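Local coordinates for phosphatidylinositol 4,5-bisphosphate-binding protein SLM1 (Saccharomyces cerevisiae, PDB 4A6H), which binds phosphatidylinositol 4,5-bisphosphate and acts with SLM2 as an effector of TORC2 and calcineurin signalling, mediating actin polarization, at residues A[52-57]-A[111-116]. Residues are numbered along the deposited sequence; the frame is centred on the assembly and turned at random.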
loop_
_atom_site.group_PDB
_atom_site.type_symbol
_atom_site.label_atom_id
_atom_site.label_comp_id
_atom_site.label_asym_id
_atom_site.label_seq_id
_atom_site.Cartn_x
_atom_site.Cartn_y
_atom_site.Cartn_z
ATOM N N LEU A 52 -11.632 9.197 -2.117
ATOM C CA LEU A 52 -10.818 10.405 -2.073
ATOM C C LEU A 52 -9.362 10.071 -2.350
ATOM O O LEU A 52 -8.709 9.401 -1.547
ATOM C CB LEU A 52 -10.913 11.046 -0.687
ATOM C CG LEU A 52 -12.250 11.653 -0.291
ATOM C CD1 LEU A 52 -12.339 11.817 1.222
ATOM C CD2 LEU A 52 -12.463 12.979 -0.981
ATOM N N ALA A 53 -8.841 10.557 -3.474
ATOM C CA ALA A 53 -7.468 10.251 -3.871
ATOM C C ALA A 53 -6.452 10.909 -2.941
ATOM O O ALA A 53 -6.418 12.126 -2.837
ATOM C CB ALA A 53 -7.239 10.711 -5.291
ATOM N N LEU A 54 -5.613 10.106 -2.297
ATOM C CA LEU A 54 -4.680 10.614 -1.308
ATOM C C LEU A 54 -3.589 11.472 -1.950
ATOM O O LEU A 54 -3.026 12.336 -1.290
ATOM C CB LEU A 54 -4.052 9.466 -0.524
ATOM C CG LEU A 54 -5.031 8.622 0.278
ATOM C CD1 LEU A 54 -4.279 7.529 1.025
ATOM C CD2 LEU A 54 -5.820 9.512 1.216
ATOM N N SER A 55 -3.328 11.238 -3.233
ATOM C CA SER A 55 -2.279 11.954 -3.956
ATOM C C SER A 55 -2.569 13.443 -3.989
ATOM O O SER A 55 -1.665 14.253 -4.195
ATOM C CB SER A 55 -2.187 11.432 -5.389
ATOM O OG SER A 55 -3.380 11.698 -6.101
ATOM N N GLU A 56 -3.830 13.814 -3.803
ATOM C CA GLU A 56 -4.190 15.223 -3.865
ATOM C C GLU A 56 -4.919 15.719 -2.625
ATOM O O GLU A 56 -5.651 16.705 -2.685
ATOM C CB GLU A 56 -4.976 15.548 -5.140
ATOM C CG GLU A 56 -4.204 15.293 -6.441
ATOM C CD GLU A 56 -2.899 16.076 -6.540
ATOM O OE1 GLU A 56 -2.767 17.135 -5.888
ATOM O OE2 GLU A 56 -2.001 15.622 -7.282
ATOM N N CYS A 57 -4.699 15.038 -1.503
ATOM C CA CYS A 57 -5.211 15.483 -0.214
ATOM C C CYS A 57 -4.090 15.612 0.793
ATOM O O CYS A 57 -3.046 14.974 0.666
ATOM C CB CYS A 57 -6.247 14.495 0.334
ATOM S SG CYS A 57 -7.744 14.367 -0.659
ATOM N N ASP A 111 -2.552 10.363 11.831
ATOM C CA ASP A 111 -1.163 9.972 11.555
ATOM C C ASP A 111 -1.039 8.986 10.389
ATOM O O ASP A 111 -0.103 9.080 9.588
ATOM C CB ASP A 111 -0.484 9.397 12.792
ATOM C CG ASP A 111 -0.254 10.428 13.868
ATOM O OD1 ASP A 111 -0.132 11.626 13.542
ATOM O OD2 ASP A 111 -0.198 10.025 15.047
ATOM N N ASN A 112 -1.994 8.062 10.265
ATOM C CA ASN A 112 -2.006 7.161 9.124
ATOM C C ASN A 112 -2.215 7.914 7.809
ATOM O O ASN A 112 -1.582 7.607 6.807
ATOM C CB ASN A 112 -3.045 6.050 9.307
ATOM C CG ASN A 112 -2.512 4.880 10.113
ATOM O OD1 ASN A 112 -1.965 3.932 9.553
ATOM N ND2 ASN A 112 -2.664 4.943 11.432
ATOM N N LEU A 113 -3.070 8.935 7.819
ATOM C CA LEU A 113 -3.275 9.739 6.617
ATOM C C LEU A 113 -2.043 10.574 6.306
ATOM O O LEU A 113 -1.635 10.683 5.146
ATOM C CB LEU A 113 -4.483 10.660 6.789
ATOM C CG LEU A 113 -5.805 9.928 6.570
ATOM C CD1 LEU A 113 -6.974 10.672 7.219
ATOM C CD2 LEU A 113 -6.080 9.713 5.081
ATOM N N LYS A 114 -1.454 11.148 7.351
ATOM C CA LYS A 114 -0.293 12.014 7.208
ATOM C C LYS A 114 0.852 11.305 6.499
ATOM O O LYS A 114 1.461 11.876 5.599
ATOM C CB LYS A 114 0.151 12.526 8.574
ATOM C CG LYS A 114 1.348 13.465 8.501
ATOM C CD LYS A 114 1.832 13.889 9.887
ATOM C CE LYS A 114 2.434 12.713 10.647
ATOM N NZ LYS A 114 3.281 13.182 11.789
ATOM N N ILE A 115 1.136 10.060 6.874
ATOM C CA ILE A 115 2.284 9.385 6.262
ATOM C C ILE A 115 2.040 8.913 4.838
ATOM O O ILE A 115 2.987 8.565 4.134
ATOM C CB ILE A 115 2.895 8.267 7.143
ATOM C CG1 ILE A 115 1.919 7.101 7.305
ATOM C CG2 ILE A 115 3.340 8.824 8.485
ATOM C CD1 ILE A 115 2.535 5.898 7.970
ATOM N N LEU A 116 0.781 8.944 4.394
ATOM C CA LEU A 116 0.438 8.580 3.021
ATOM C C LEU A 116 0.237 9.809 2.135
ATOM O O LEU A 116 0.001 9.673 0.931
ATOM C CB LEU A 116 -0.834 7.713 3.003
ATOM C CG LEU A 116 -0.674 6.308 3.597
ATOM C CD1 LEU A 116 -2.034 5.654 3.817
ATOM C CD2 LEU A 116 0.177 5.435 2.717
HETATM O O HOH W 1 0.418 12.210 -1.400
#
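The C-terminal helix of the PH domain, residues 103-116, closes one end of the strongly bent antiparallel sheet, and here Leu-54 meets Leu-113 and Leu-116 near its C-terminal end. Leu-54 sits where the chain leaves strand 50-53 and crosses, by one short 3-10 turn, to strand 57-62; the turn thus links the two outermost strands of the seven-stranded order, and the helix packs against it, as the C-terminal helix of PH domains caps one open end of the barrel. That turn is held by Glu-56 N to Ala-53 O and Cys-57 N to Leu-54 O, each 3.2 Å. The contact is small, 141 Å² summed over both sides, and its direct touches are apolar. The Leu-54 side chain leaves the turn toward the helix, and its two methyls divide the work: CD2 meets Leu-113 CD2 at 3.9 Å, while CD1 lies 4.0 Å from Leu-116 CB and equally far from Leu-116 CD1. Leu-113 starts out along the flank of the helix, and its branch comes nearer only at the end; its CG lies beside the backbone N, anti to the carbonyl carbon (chi1 -80°), and CD2 is the methyl that reaches Leu-54, the two side chains crossing at about a right angle. Leu-116 points its CB toward the turn and meets Leu-54 at a slant. Leu-29 of strand 21-29 touches all three leucines, and Phe-80 and Val-59 add to the surroundings of Leu-113. Leu-116 is less enclosed and also packs on Pro-31 of a second subunit and Thr-5 of a third. Beside the leucines a water lies within weak hydrogen-bonding distance of both carbonyls, 3.4 Å from Leu-54 O and 3.5 Å from Leu-116 O, though it may not serve both at once.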